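Side-chain contacts in amino acid ABC transporter, periplasmic amino acid-binding protein, putative (Streptococcus pneumoniae, PDB 4I62), which binds L-arginine between two lobes and probably delivers it, as a membrane-anchored lipoprotein, to an amino acid ABC transporter for uptake: residues E33-K36 with S37-K40; P47-A50 with P51-Q55; Q55-D59 with G60-I64; D167-Q170 with N171-L174; K244-Q247 with K248-S252. One frame throughout, in Å; residues are numbered along the deposited sequence. Where two conformers were deposited one is given.

How the interactions relate
Five local contacts follow one another along the chain, none nested and none crossing. Interaction 1 ends helix 33-38 and turns it into strand 40-45. After that strand, interaction 2 folds residues 47-55, loop plus start of strand 54-58, back on themselves beside the bound arginine. Its last residue, Q55, opens interaction 3, which closes the hairpin of strands 54-58 and 61-65; the two touch through P47 and I64. Interaction 4 turns helix 160-168 into strand 173-177, its centre about 45 Å from that of interaction 1 and across the chain's centre from it. Interaction 5 lies within helix 236-251, with nearest atoms about 10 Å from interaction 1, whose helix packs on the start of that helix.

Interaction 1: residues E33-K36 with S37-K40; sequences EAIK and SKGK
S37 shows how a short helix carries its backbone ladder to the last turn. Its N donates to E33 O at 2.8 Å, and its CB lies 3.1 Å from E33 O, while OG, in the conformer given, is anti to the backbone N (chi1 178°) and turned away from that oxygen. K38 comes next. Its N is bonded to A34 O at 3.0 Å and reaches I35 O more weakly. With chi1 at 79° in the conformer given, the CG of K38 is wedged between its own N and carbonyl carbon, which sets this methylene 3.4 Å from A34 O and 3.5 Å from I35 O, alongside the end of the helix. G39 ends the helical run with a positive phi of 82°, yet its N still donates to I35 O at 3.0 Å and weakly to K36 O, so two carbonyls of the final turn share this N-H. K40 then runs in an extended conformation, and its O meets I35 CG2 at 3.5 Å; the buried I35 also packs on L238 of helix 236-251. Salt bridges anchor both lysine tips, K38 NZ to D103 and K40 NZ to E84. Termination of a helix at a glycine of positive phi is a familiar C-terminal ending, and here it hands the chain to strand 40-45, the central strand of a parallel sheet in the periplasmic binding protein type II fold.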
loop_
_atom_site.group_PDB
_atom_site.type_symbol
_atom_site.label_atom_id
_atom_site.label_comp_id
_atom_site.label_asym_id
_atom_site.label_seq_id
_atom_site.Cartn_x
_atom_site.Cartn_y
_atom_site.Cartn_z
ATOM N N GLU A 33 -4.274 18.436 18.965
ATOM C CA GLU A 33 -5.313 19.290 19.549
ATOM C C GLU A 33 -6.304 19.709 18.474
ATOM O O GLU A 33 -7.513 19.819 18.721
ATOM C CB GLU A 33 -4.704 20.532 20.174
ATOM C CG GLU A 33 -3.639 20.248 21.186
ATOM C CD GLU A 33 -2.504 21.227 21.084
ATOM O OE1 GLU A 33 -2.649 22.195 20.301
ATOM O OE2 GLU A 33 -1.473 21.033 21.772
ATOM N N ALA A 34 -5.783 19.970 17.281
ATOM C CA ALA A 34 -6.634 20.378 16.170
ATOM C C ALA A 34 -7.560 19.232 15.832
ATOM O O ALA A 34 -8.749 19.450 15.538
ATOM C CB ALA A 34 -5.802 20.769 14.959
ATOM N N ILE A 35 -7.025 18.017 15.911
ATOM C CA ILE A 35 -7.812 16.845 15.633
ATOM C C ILE A 35 -8.864 16.623 16.704
ATOM O O ILE A 35 -10.050 16.413 16.365
ATOM C CB ILE A 35 -6.915 15.609 15.437
ATOM C CG1 ILE A 35 -6.103 15.742 14.154
ATOM C CG2 ILE A 35 -7.724 14.359 15.412
ATOM C CD1 ILE A 35 -4.940 14.757 14.087
ATOM N N LYS A 36 -8.482 16.675 17.982
ATOM C CA LYS A 36 -9.477 16.447 19.004
ATOM C C LYS A 36 -10.547 17.516 18.947
ATOM O O LYS A 36 -11.742 17.240 19.156
ATOM C CB LYS A 36 -8.846 16.365 20.389
ATOM C CG LYS A 36 -8.013 15.105 20.532
ATOM C CD LYS A 36 -7.451 14.944 21.933
ATOM C CE LYS A 36 -6.885 13.548 22.137
ATOM N NZ LYS A 36 -6.481 13.309 23.538
ATOM N N SER A 37 -10.147 18.772 18.752
ATOM C CA SER A 37 -11.085 19.895 18.741
ATOM C C SER A 37 -12.060 19.836 17.569
ATOM O O SER A 37 -13.219 20.256 17.678
ATOM C CB SER A 37 -10.327 21.223 18.719
ATOM O OG SER A 37 -11.229 22.309 18.657
ATOM N N LYS A 38 -11.616 19.344 16.428
ATOM C CA LYS A 38 -12.519 19.252 15.281
ATOM C C LYS A 38 -13.380 17.994 15.327
ATOM O O LYS A 38 -14.359 17.887 14.578
ATOM C CB LYS A 38 -11.794 19.409 13.943
ATOM C CG LYS A 38 -11.084 18.168 13.471
ATOM C CD LYS A 38 -10.287 18.475 12.211
ATOM C CE LYS A 38 -9.524 17.252 11.717
ATOM N NZ LYS A 38 -8.640 17.611 10.581
ATOM N N GLY A 39 -13.025 17.039 16.195
ATOM C CA GLY A 39 -13.872 15.885 16.442
ATOM C C GLY A 39 -13.755 14.747 15.444
ATOM O O GLY A 39 -14.532 13.781 15.525
ATOM N N LYS A 40 -12.779 14.816 14.544
ATOM C CA LYS A 40 -12.633 13.767 13.535
ATOM C C LYS A 40 -11.189 13.693 13.067
ATOM O O LYS A 40 -10.456 14.659 13.193
ATOM C CB LYS A 40 -13.584 13.960 12.360
ATOM C CG LYS A 40 -13.334 15.186 11.559
ATOM C CD LYS A 40 -14.447 15.285 10.520
ATOM C CE LYS A 40 -14.233 16.435 9.582
ATOM N NZ LYS A 40 -15.368 16.489 8.607
#

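Interaction 2: residues P47-A50 with P51-Q55; sequences PDFA and PFEYQ. With ARG (arginine), chain B.
F49 and E53 pair as antiparallel neighbours in a classic beta bulge, F52 and E53 both facing F49, and the bulge forms one wall of the arginine pocket. The backbone N of F49 donates to E53 O at 2.7 Å, and E53 N returns a straighter bond to F49 O. The F49 side chain leaves anti to its backbone N (chi1 -156°), which lays one face of the ring against the ligand. Its CB is 3.4 Å from ARG NH1, and CG is 3.5 Å from ARG CZ. Next, CD2 touches E53 OE2 at 3.4 Å. Farther out, CE2 approaches F52 CD2 at 4.0 Å and CE1 meets ARG CD at 3.6 Å. At the tip CZ meets ARG CG, so the ligand runs lengthwise over that face with NE above the ring centre. Behind the bulge, the cis peptide between A50 and P51 reverses the chain, and A50 CB packs on Y54 CD1 at 3.6 Å. The planes of the E53 carboxylate and the F49 ring are nearly parallel, 2° apart. E53 OE1 is close to D68 OD2, a crowding of charge that the ligand's guanidinium probably offsets. ARG NH1 donates a hydrogen bond to E53 OE2 at 3.0 Å.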
loop_
_atom_site.group_PDB
_atom_site.type_symbol
_atom_site.label_atom_id
_atom_site.label_comp_id
_atom_site.label_asym_id
_atom_site.label_seq_id
_atom_site.Cartn_x
_atom_site.Cartn_y
_atom_site.Cartn_z
ATOM N N PRO A 47 -7.824 2.998 -2.033
ATOM C CA PRO A 47 -8.384 1.672 -1.707
ATOM C C PRO A 47 -8.387 0.652 -2.879
ATOM O O PRO A 47 -9.427 0.142 -3.295
ATOM C CB PRO A 47 -9.809 2.006 -1.267
ATOM C CG PRO A 47 -10.172 3.185 -2.118
ATOM C CD PRO A 47 -8.895 4.006 -2.168
ATOM N N ASP A 48 -7.203 0.321 -3.377
ATOM C CA ASP A 48 -6.992 -0.641 -4.434
ATOM C C ASP A 48 -5.708 -1.419 -4.079
ATOM O O ASP A 48 -4.798 -1.430 -4.911
ATOM C CB ASP A 48 -6.790 0.154 -5.719
ATOM C CG ASP A 48 -6.796 -0.708 -6.965
ATOM O OD1 ASP A 48 -7.030 -1.931 -6.854
ATOM O OD2 ASP A 48 -6.583 -0.152 -8.058
ATOM N N PHE A 49 -5.632 -1.983 -2.873
ATOM C CA PHE A 49 -4.370 -2.429 -2.295
ATOM C C PHE A 49 -4.648 -3.465 -1.194
ATOM O O PHE A 49 -4.167 -3.343 -0.063
ATOM C CB PHE A 49 -3.587 -1.198 -1.775
ATOM C CG PHE A 49 -2.100 -1.388 -1.668
ATOM C CD1 PHE A 49 -1.340 -1.527 -2.802
ATOM C CD2 PHE A 49 -1.450 -1.398 -0.433
ATOM C CE1 PHE A 49 0.048 -1.655 -2.715
ATOM C CE2 PHE A 49 -0.087 -1.517 -0.337
ATOM C CZ PHE A 49 0.683 -1.651 -1.483
ATOM N N ALA A 50 -5.422 -4.507 -1.534
ATOM C CA ALA A 50 -5.703 -5.558 -0.564
ATOM C C ALA A 50 -4.384 -6.236 -0.177
ATOM O O ALA A 50 -3.540 -6.494 -1.052
ATOM C CB ALA A 50 -6.662 -6.587 -1.141
ATOM N N PRO A 51 -4.208 -6.593 1.097
ATOM C CA PRO A 51 -5.210 -6.614 2.183
ATOM C C PRO A 51 -5.341 -5.295 2.964
ATOM O O PRO A 51 -6.198 -5.193 3.859
ATOM C CB PRO A 51 -4.659 -7.720 3.125
ATOM C CG PRO A 51 -3.167 -7.605 2.940
ATOM C CD PRO A 51 -2.989 -7.346 1.471
ATOM N N PHE A 52 -4.491 -4.324 2.661
ATOM C CA PHE A 52 -4.385 -3.103 3.479
ATOM C C PHE A 52 -5.603 -2.193 3.329
ATOM O O PHE A 52 -6.202 -1.750 4.335
ATOM C CB PHE A 52 -3.060 -2.403 3.166
ATOM C CG PHE A 52 -1.895 -3.287 3.478
ATOM C CD1 PHE A 52 -1.494 -3.459 4.801
ATOM C CD2 PHE A 52 -1.298 -4.062 2.483
ATOM C CE1 PHE A 52 -0.491 -4.351 5.123
ATOM C CE2 PHE A 52 -0.302 -4.970 2.816
ATOM C CZ PHE A 52 0.095 -5.112 4.128
ATOM N N GLU A 53 -5.997 -1.897 2.088
ATOM C CA GLU A 53 -7.243 -1.155 1.820
ATOM C C GLU A 53 -7.753 -1.564 0.447
ATOM O O GLU A 53 -6.975 -1.611 -0.513
ATOM C CB GLU A 53 -7.055 0.362 1.907
ATOM C CG GLU A 53 -5.852 0.903 1.134
ATOM C CD GLU A 53 -4.561 0.865 1.913
ATOM O OE1 GLU A 53 -4.693 0.994 3.175
ATOM O OE2 GLU A 53 -3.443 0.758 1.336
ATOM N N TYR A 54 -9.051 -1.814 0.350
ATOM C CA TYR A 54 -9.626 -2.258 -0.910
ATOM C C TYR A 54 -11.122 -2.022 -0.840
ATOM O O TYR A 54 -11.690 -1.711 0.213
ATOM C CB TYR A 54 -9.272 -3.729 -1.189
ATOM C CG TYR A 54 -9.736 -4.744 -0.147
ATOM C CD1 TYR A 54 -8.979 -4.953 1.012
ATOM C CD2 TYR A 54 -10.897 -5.513 -0.335
ATOM C CE1 TYR A 54 -9.345 -5.895 1.935
ATOM C CE2 TYR A 54 -11.285 -6.441 0.618
ATOM C CZ TYR A 54 -10.508 -6.629 1.740
ATOM O OH TYR A 54 -10.866 -7.555 2.699
ATOM N N GLN A 55 -11.763 -2.165 -1.995
ATOM C CA GLN A 55 -13.214 -2.060 -2.090
ATOM C C GLN A 55 -13.824 -3.440 -2.089
ATOM O O GLN A 55 -13.431 -4.312 -2.891
ATOM C CB GLN A 55 -13.642 -1.310 -3.350
ATOM C CG GLN A 55 -13.207 0.142 -3.403
ATOM C CD GLN A 55 -13.786 0.859 -4.602
ATOM O OE1 GLN A 55 -14.961 1.227 -4.608
ATOM N NE2 GLN A 55 -12.975 1.044 -5.631
HETATM N N ARG B . 4.378 0.808 -0.496
HETATM C CA ARG B . 4.383 1.593 -1.758
HETATM C C ARG B . 4.729 3.057 -1.503
HETATM O O ARG B . 4.607 3.522 -0.350
HETATM C CB ARG B . 3.079 1.422 -2.514
HETATM C CG ARG B . 1.843 1.781 -1.685
HETATM C CD ARG B . 0.596 1.879 -2.538
HETATM N NE ARG B . -0.582 1.913 -1.691
HETATM C CZ ARG B . -1.823 2.027 -2.120
HETATM N NH1 ARG B . -2.823 2.061 -1.246
HETATM N NH2 ARG B . -2.069 2.120 -3.425
HETATM O OXT ARG B . 5.083 3.751 -2.512
HETATM O O HOH W 1 -10.306 -2.466 -4.524
HETATM O O HOH W 2 -10.037 2.461 -5.671
#

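Interaction 3: residues Q55-D59 with G60-I64; sequences QKVVD and GKNQI
K56 and Q63 hold together the end of a beta hairpin away from its turn by a reciprocal pair of backbone hydrogen bonds: K56 N to Q63 O at 2.9 Å, in the carbonyl plane, and Q63 N to K56 O at 2.8 Å. V58 and K61 repeat the pattern nearer the turn. There V58 N donates to K61 O at 2.9 Å in an almost straight bond of 175°, and K61 N answers to V58 O from well above the carbonyl plane. Weaker CA-H...O contacts supplement these bonds. Between the two pairs the CA of V57 approaches K61 O and that of N62 approaches K56 O; beyond them the CA of Q55 does the same with Q63 O.

Side-chain packing, told here for the conformers given, follows the alternation of the strands. On the face of Q55, V57, N62 and I64, the OE1 of Q55 comes within 3.5 Å of N62 CB, the two amides standing 65° apart instead of stacking. V57 CG2, anti to its carbonyl carbon, meets N62 OD1 at 3.3 Å. On the other face V58 crosses Q63 at about a right angle, with V58 CB 3.9 Å from Q63 CG. The K56 side chain starts from this face, and its NZ bonds to A265 O.

The loop is the third element. V58 to K61 form a type I' turn, D59 and G60 both having positive phi, the two-residue link common in tight hairpins. Since the side-chain contacts are few and largely exposed, the backbone ladder and the turn probably account for most of the hairpin's cohesion.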
loop_
_atom_site.group_PDB
_atom_site.type_symbol
_atom_site.label_atom_id
_atom_site.label_comp_id
_atom_site.label_asym_id
_atom_site.label_seq_id
_atom_site.Cartn_x
_atom_site.Cartn_y
_atom_site.Cartn_z
ATOM N N GLN A 55 -11.763 -2.165 -1.995
ATOM C CA GLN A 55 -13.214 -2.060 -2.090
ATOM C C GLN A 55 -13.824 -3.440 -2.089
ATOM O O GLN A 55 -13.431 -4.312 -2.891
ATOM C CB GLN A 55 -13.642 -1.310 -3.350
ATOM C CG GLN A 55 -13.207 0.142 -3.403
ATOM C CD GLN A 55 -13.786 0.859 -4.602
ATOM O OE1 GLN A 55 -14.961 1.227 -4.608
ATOM N NE2 GLN A 55 -12.975 1.044 -5.631
ATOM N N LYS A 56 -14.799 -3.639 -1.217
ATOM C CA LYS A 56 -15.487 -4.911 -1.124
ATOM C C LYS A 56 -16.962 -4.644 -1.342
ATOM O O LYS A 56 -17.512 -3.718 -0.741
ATOM C CB LYS A 56 -15.262 -5.492 0.282
ATOM C CG LYS A 56 -15.864 -6.858 0.503
ATOM C CD LYS A 56 -15.479 -7.382 1.891
ATOM C CE LYS A 56 -16.184 -8.696 2.236
ATOM N NZ LYS A 56 -15.907 -9.736 1.189
ATOM N N VAL A 57 -17.652 -5.450 -2.143
ATOM C CA VAL A 57 -19.093 -5.283 -2.270
ATOM C C VAL A 57 -19.761 -5.900 -1.045
ATOM O O VAL A 57 -19.574 -7.093 -0.727
ATOM C CB VAL A 57 -19.630 -5.909 -3.558
ATOM C CG1 VAL A 57 -21.074 -5.471 -3.782
ATOM C CG2 VAL A 57 -18.737 -5.522 -4.729
ATOM N N VAL A 58 -20.533 -5.079 -0.351
ATOM C CA VAL A 58 -21.222 -5.489 0.855
ATOM C C VAL A 58 -22.672 -5.064 0.662
ATOM O O VAL A 58 -22.943 -3.878 0.498
ATOM C CB VAL A 58 -20.599 -4.797 2.096
ATOM C CG1 VAL A 58 -21.341 -5.218 3.332
ATOM C CG2 VAL A 58 -19.138 -5.186 2.234
ATOM N N ASP A 59 -23.593 -6.023 0.643
ATOM C CA ASP A 59 -25.008 -5.681 0.520
ATOM C C ASP A 59 -25.260 -4.801 -0.714
ATOM O O ASP A 59 -26.065 -3.863 -0.678
ATOM C CB ASP A 59 -25.471 -4.986 1.811
ATOM C CG ASP A 59 -26.962 -5.012 2.007
ATOM O OD1 ASP A 59 -27.624 -5.946 1.510
ATOM O OD2 ASP A 59 -27.463 -4.093 2.705
ATOM N N GLY A 60 -24.568 -5.111 -1.808
ATOM C CA GLY A 60 -24.850 -4.452 -3.070
ATOM C C GLY A 60 -24.127 -3.135 -3.304
ATOM O O GLY A 60 -24.316 -2.504 -4.360
ATOM N N LYS A 61 -23.290 -2.712 -2.355
ATOM C CA LYS A 61 -22.543 -1.468 -2.518
ATOM C C LYS A 61 -21.073 -1.643 -2.151
ATOM O O LYS A 61 -20.734 -2.360 -1.189
ATOM C CB LYS A 61 -23.166 -0.372 -1.652
ATOM C CG LYS A 61 -24.621 -0.024 -2.012
ATOM C CD LYS A 61 -24.769 0.401 -3.504
ATOM C CE LYS A 61 -26.179 0.897 -3.863
ATOM N NZ LYS A 61 -27.231 -0.110 -3.560
ATOM N N ASN A 62 -20.196 -0.987 -2.896
ATOM C CA ASN A 62 -18.784 -0.996 -2.543
ATOM C C ASN A 62 -18.517 -0.272 -1.235
ATOM O O ASN A 62 -19.055 0.815 -0.999
ATOM C CB ASN A 62 -17.957 -0.338 -3.640
ATOM C CG ASN A 62 -17.886 -1.180 -4.884
ATOM O OD1 ASN A 62 -17.606 -2.372 -4.813
ATOM N ND2 ASN A 62 -18.124 -0.567 -6.044
ATOM N N GLN A 63 -17.705 -0.900 -0.388
ATOM C CA GLN A 63 -17.294 -0.343 0.898
ATOM C C GLN A 63 -15.780 -0.429 0.998
ATOM O O GLN A 63 -15.199 -1.431 0.576
ATOM C CB GLN A 63 -17.886 -1.193 2.024
ATOM C CG GLN A 63 -19.394 -1.043 2.176
ATOM C CD GLN A 63 -19.754 0.082 3.115
ATOM O OE1 GLN A 63 -19.566 1.254 2.795
ATOM N NE2 GLN A 63 -20.295 -0.266 4.273
ATOM N N ILE A 64 -15.136 0.595 1.550
ATOM C CA ILE A 64 -13.691 0.566 1.771
ATOM C C ILE A 64 -13.401 -0.166 3.060
ATOM O O ILE A 64 -13.893 0.230 4.137
ATOM C CB ILE A 64 -13.117 1.978 1.822
ATOM C CG1 ILE A 64 -13.305 2.686 0.488
ATOM C CG2 ILE A 64 -11.620 1.944 2.158
ATOM C CD1 ILE A 64 -12.972 4.172 0.514
#

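Interaction 4: residues D167-Q170 with N171-L174; sequences DLLQ and NSSL
L169 O receives the N-H of S172 at 3.0 Å, the bond that closes a type I beta turn across Q170 and N171. The donor stands above the carbonyl plane rather than on a lone pair, although the N-H itself points fairly straight at the oxygen (155°). L169 is also the first residue to leave helical geometry, so helix end and turn are joined with no spacer between them. Q170 reaches back over this junction. Its chain bends at chi2 (76°) and brings NE2 to D167 O at 3.1 Å, the acceptor lying in the plane of the amide while the amide nitrogen sits over the carbonyl. One helical carbonyl is thereby occupied from the side chain of a residue already in the turn. Packing is concentrated on L169, whose buried side chain rests on V145, L148 and V153. Its CB touches S172 OG at 3.6 Å from one side and receives L174 CD2 at 4.1 Å. The OG of S172 is held by L148 O, and L174 joins L169 on V153 of strand 152-156, so the turn is seated against the neighbouring strand. S173 bonds through its backbone to K151 and V153. This is the helix-to-strand turn of a beta-alpha-beta unit: helix 160-168 ends, a tight turn reverses the chain, and strand 173-177 runs parallel to strand 152-156.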
loop_
_atom_site.group_PDB
_atom_site.type_symbol
_atom_site.label_atom_id
_atom_site.label_comp_id
_atom_site.label_asym_id
_atom_site.label_seq_id
_atom_site.Cartn_x
_atom_site.Cartn_y
_atom_site.Cartn_z
ATOM N N ASP A 167 15.036 3.349 -11.597
ATOM C CA ASP A 167 16.428 3.364 -11.198
ATOM C C ASP A 167 17.230 2.164 -11.676
ATOM O O ASP A 167 18.427 2.272 -11.902
ATOM C CB ASP A 167 16.552 3.501 -9.686
ATOM C CG ASP A 167 16.144 4.873 -9.175
ATOM O OD1 ASP A 167 15.968 5.834 -9.957
ATOM O OD2 ASP A 167 16.016 4.982 -7.931
ATOM N N LEU A 168 16.570 1.028 -11.884
ATOM C CA LEU A 168 17.237 -0.233 -12.218
ATOM C C LEU A 168 17.018 -0.757 -13.629
ATOM O O LEU A 168 17.856 -1.493 -14.167
ATOM C CB LEU A 168 16.837 -1.334 -11.255
ATOM C CG LEU A 168 17.289 -1.202 -9.814
ATOM C CD1 LEU A 168 16.653 -2.335 -9.030
ATOM C CD2 LEU A 168 18.805 -1.272 -9.742
ATOM N N LEU A 169 15.875 -0.408 -14.208
ATOM C CA LEU A 169 15.446 -1.069 -15.439
ATOM C C LEU A 169 15.604 -0.206 -16.699
ATOM O O LEU A 169 14.654 -0.044 -17.477
ATOM C CB LEU A 169 14.010 -1.601 -15.275
ATOM C CG LEU A 169 13.779 -2.500 -14.052
ATOM C CD1 LEU A 169 12.298 -2.919 -13.990
ATOM C CD2 LEU A 169 14.703 -3.717 -14.025
ATOM N N GLN A 170 16.803 0.320 -16.909
ATOM C CA GLN A 170 17.091 1.149 -18.085
ATOM C C GLN A 170 16.917 0.439 -19.423
ATOM O O GLN A 170 16.780 1.107 -20.448
ATOM C CB GLN A 170 18.501 1.742 -18.010
ATOM C CG GLN A 170 18.631 2.926 -17.058
ATOM C CD GLN A 170 18.657 2.509 -15.602
ATOM O OE1 GLN A 170 18.841 1.339 -15.263
ATOM N NE2 GLN A 170 18.444 3.466 -14.719
ATOM N N ASN A 171 16.946 -0.889 -19.423
ATOM C CA ASN A 171 16.791 -1.645 -20.656
ATOM C C ASN A 171 15.363 -2.123 -20.880
ATOM O O ASN A 171 15.119 -2.925 -21.782
ATOM C CB ASN A 171 17.745 -2.847 -20.698
ATOM C CG ASN A 171 19.198 -2.454 -20.742
ATOM O OD1 ASN A 171 19.557 -1.430 -21.313
ATOM N ND2 ASN A 171 20.051 -3.287 -20.152
ATOM N N SER A 172 14.442 -1.633 -20.055
ATOM C CA SER A 172 13.034 -2.015 -20.132
ATOM C C SER A 172 12.181 -0.819 -20.552
ATOM O O SER A 172 12.572 0.329 -20.345
ATOM C CB SER A 172 12.531 -2.510 -18.759
ATOM O OG SER A 172 13.326 -3.581 -18.236
ATOM N N SER A 173 10.977 -1.103 -21.056
ATOM C CA SER A 173 9.960 -0.071 -21.283
ATOM C C SER A 173 9.075 0.027 -20.049
ATOM O O SER A 173 8.487 -0.964 -19.613
ATOM C CB SER A 173 9.113 -0.426 -22.502
ATOM O OG SER A 173 9.886 -0.395 -23.682
ATOM N N LEU A 174 8.967 1.197 -19.454
ATOM C CA LEU A 174 8.271 1.324 -18.185
ATOM C C LEU A 174 6.892 1.987 -18.338
ATOM O O LEU A 174 6.743 2.968 -19.078
ATOM C CB LEU A 174 9.133 2.119 -17.212
ATOM C CG LEU A 174 10.539 1.525 -17.000
ATOM C CD1 LEU A 174 11.366 2.389 -16.052
ATOM C CD2 LEU A 174 10.494 0.057 -16.522
#

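Interaction 5: residues K244-Q247 with K248-S252; sequences KTIQ and KLKES
E251 holds its flat carboxylate off from the carbonyl of Q247, with E251 CD 4.1 Å from Q247 O, while the aliphatic part of its chain lies nearer, CB at 3.5 Å from that same oxygen. Both belong to helix 236-251, and the alpha-helical ladder joins them one turn apart: E251 N donates to Q247 O as K248 N does to K244 O. Along the exposed side, the chains of K244 and K248 run alongside each other in the same direction, and in the conformer given NZ of K244 is 3.6 Å from NZ of K248. Such like charges probably repel; K244 NZ also makes a long, weak ion pair with E78. On the buried side T245 CG2 meets L249 CD1 at 4.1 Å; these residues pack against helix 67-79. I246 CG2, set anti to its backbone N, lies along the extended chain of K250, with I246 CG2 4.0 Å from K250 CD; the NZ of K250 bonds to P124 O. Farther along, one acceptor takes two groups. K248 O takes the backbone N of S252 at 3.3 Å and also its hydroxyl, with S252 OG 3.0 Å from K248 O.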
loop_
_atom_site.group_PDB
_atom_site.type_symbol
_atom_site.label_atom_id
_atom_site.label_comp_id
_atom_site.label_asym_id
_atom_site.label_seq_id
_atom_site.Cartn_x
_atom_site.Cartn_y
_atom_site.Cartn_z
ATOM N N LYS A 244 1.434 4.523 20.144
ATOM C CA LYS A 244 0.818 3.769 21.231
ATOM C C LYS A 244 -0.124 2.707 20.661
ATOM O O LYS A 244 -0.183 1.585 21.147
ATOM C CB LYS A 244 0.044 4.726 22.147
ATOM C CG LYS A 244 -0.762 4.041 23.230
ATOM C CD LYS A 244 -1.582 5.066 24.003
ATOM C CE LYS A 244 -2.227 4.471 25.243
ATOM N NZ LYS A 244 -2.991 3.233 24.955
ATOM N N THR A 245 -0.882 3.093 19.637
ATOM C CA THR A 245 -1.842 2.189 19.011
ATOM C C THR A 245 -1.152 1.042 18.270
ATOM O O THR A 245 -1.527 -0.123 18.434
ATOM C CB THR A 245 -2.796 2.973 18.073
ATOM O OG1 THR A 245 -3.415 4.031 18.785
ATOM C CG2 THR A 245 -3.868 2.072 17.490
ATOM N N ILE A 246 -0.130 1.380 17.473
ATOM C CA ILE A 246 0.621 0.350 16.783
ATOM C C ILE A 246 1.265 -0.608 17.782
ATOM O O ILE A 246 1.194 -1.823 17.606
ATOM C CB ILE A 246 1.663 0.959 15.822
ATOM C CG1 ILE A 246 0.940 1.665 14.658
ATOM C CG2 ILE A 246 2.589 -0.116 15.291
ATOM C CD1 ILE A 246 1.872 2.587 13.846
ATOM N N GLN A 247 1.893 -0.076 18.824
ATOM C CA GLN A 247 2.533 -0.902 19.855
ATOM C C GLN A 247 1.543 -1.916 20.464
ATOM O O GLN A 247 1.832 -3.090 20.610
ATOM C CB GLN A 247 3.118 0.024 20.928
ATOM C CG GLN A 247 3.769 -0.683 22.157
ATOM C CD GLN A 247 4.379 0.293 23.169
ATOM O OE1 GLN A 247 3.789 0.580 24.224
ATOM N NE2 GLN A 247 5.585 0.766 22.883
ATOM N N LYS A 248 0.357 -1.429 20.794
ATOM C CA LYS A 248 -0.657 -2.284 21.387
ATOM C C LYS A 248 -1.083 -3.399 20.426
ATOM O O LYS A 248 -1.199 -4.570 20.819
ATOM C CB LYS A 248 -1.861 -1.408 21.764
ATOM C CG LYS A 248 -3.030 -2.165 22.344
ATOM C CD LYS A 248 -4.238 -1.261 22.584
ATOM C CE LYS A 248 -3.919 -0.148 23.564
ATOM N NZ LYS A 248 -5.157 0.448 24.164
ATOM N N LEU A 249 -1.324 -3.030 19.172
ATOM C CA LEU A 249 -1.774 -4.011 18.186
ATOM C C LEU A 249 -0.690 -5.026 17.838
ATOM O O LEU A 249 -1.002 -6.189 17.570
ATOM C CB LEU A 249 -2.279 -3.322 16.909
ATOM C CG LEU A 249 -3.560 -2.505 17.047
ATOM C CD1 LEU A 249 -3.796 -1.675 15.800
ATOM C CD2 LEU A 249 -4.755 -3.385 17.261
ATOM N N LYS A 250 0.578 -4.608 17.862
ATOM C CA LYS A 250 1.679 -5.514 17.614
ATOM C C LYS A 250 1.828 -6.503 18.765
ATOM O O LYS A 250 1.894 -7.717 18.548
ATOM C CB LYS A 250 2.995 -4.741 17.424
ATOM C CG LYS A 250 3.128 -4.113 16.064
ATOM C CD LYS A 250 4.513 -3.544 15.891
ATOM C CE LYS A 250 4.855 -3.420 14.421
ATOM N NZ LYS A 250 6.304 -3.130 14.201
ATOM N N GLU A 251 1.888 -6.002 19.993
ATOM C CA GLU A 251 2.234 -6.862 21.111
ATOM C C GLU A 251 1.165 -7.926 21.367
ATOM O O GLU A 251 1.475 -8.995 21.914
ATOM C CB GLU A 251 2.462 -6.029 22.369
ATOM C CG GLU A 251 1.147 -5.607 23.020
ATOM C CD GLU A 251 1.353 -4.828 24.293
ATOM O OE1 GLU A 251 2.450 -4.939 24.888
ATOM O OE2 GLU A 251 0.408 -4.102 24.679
ATOM N N SER A 252 -0.080 -7.641 21.015
ATOM C CA SER A 252 -1.190 -8.548 21.271
ATOM C C SER A 252 -1.366 -9.559 20.159
ATOM O O SER A 252 -2.173 -10.486 20.277
ATOM C CB SER A 252 -2.477 -7.741 21.413
ATOM O OG SER A 252 -2.760 -7.048 20.196
#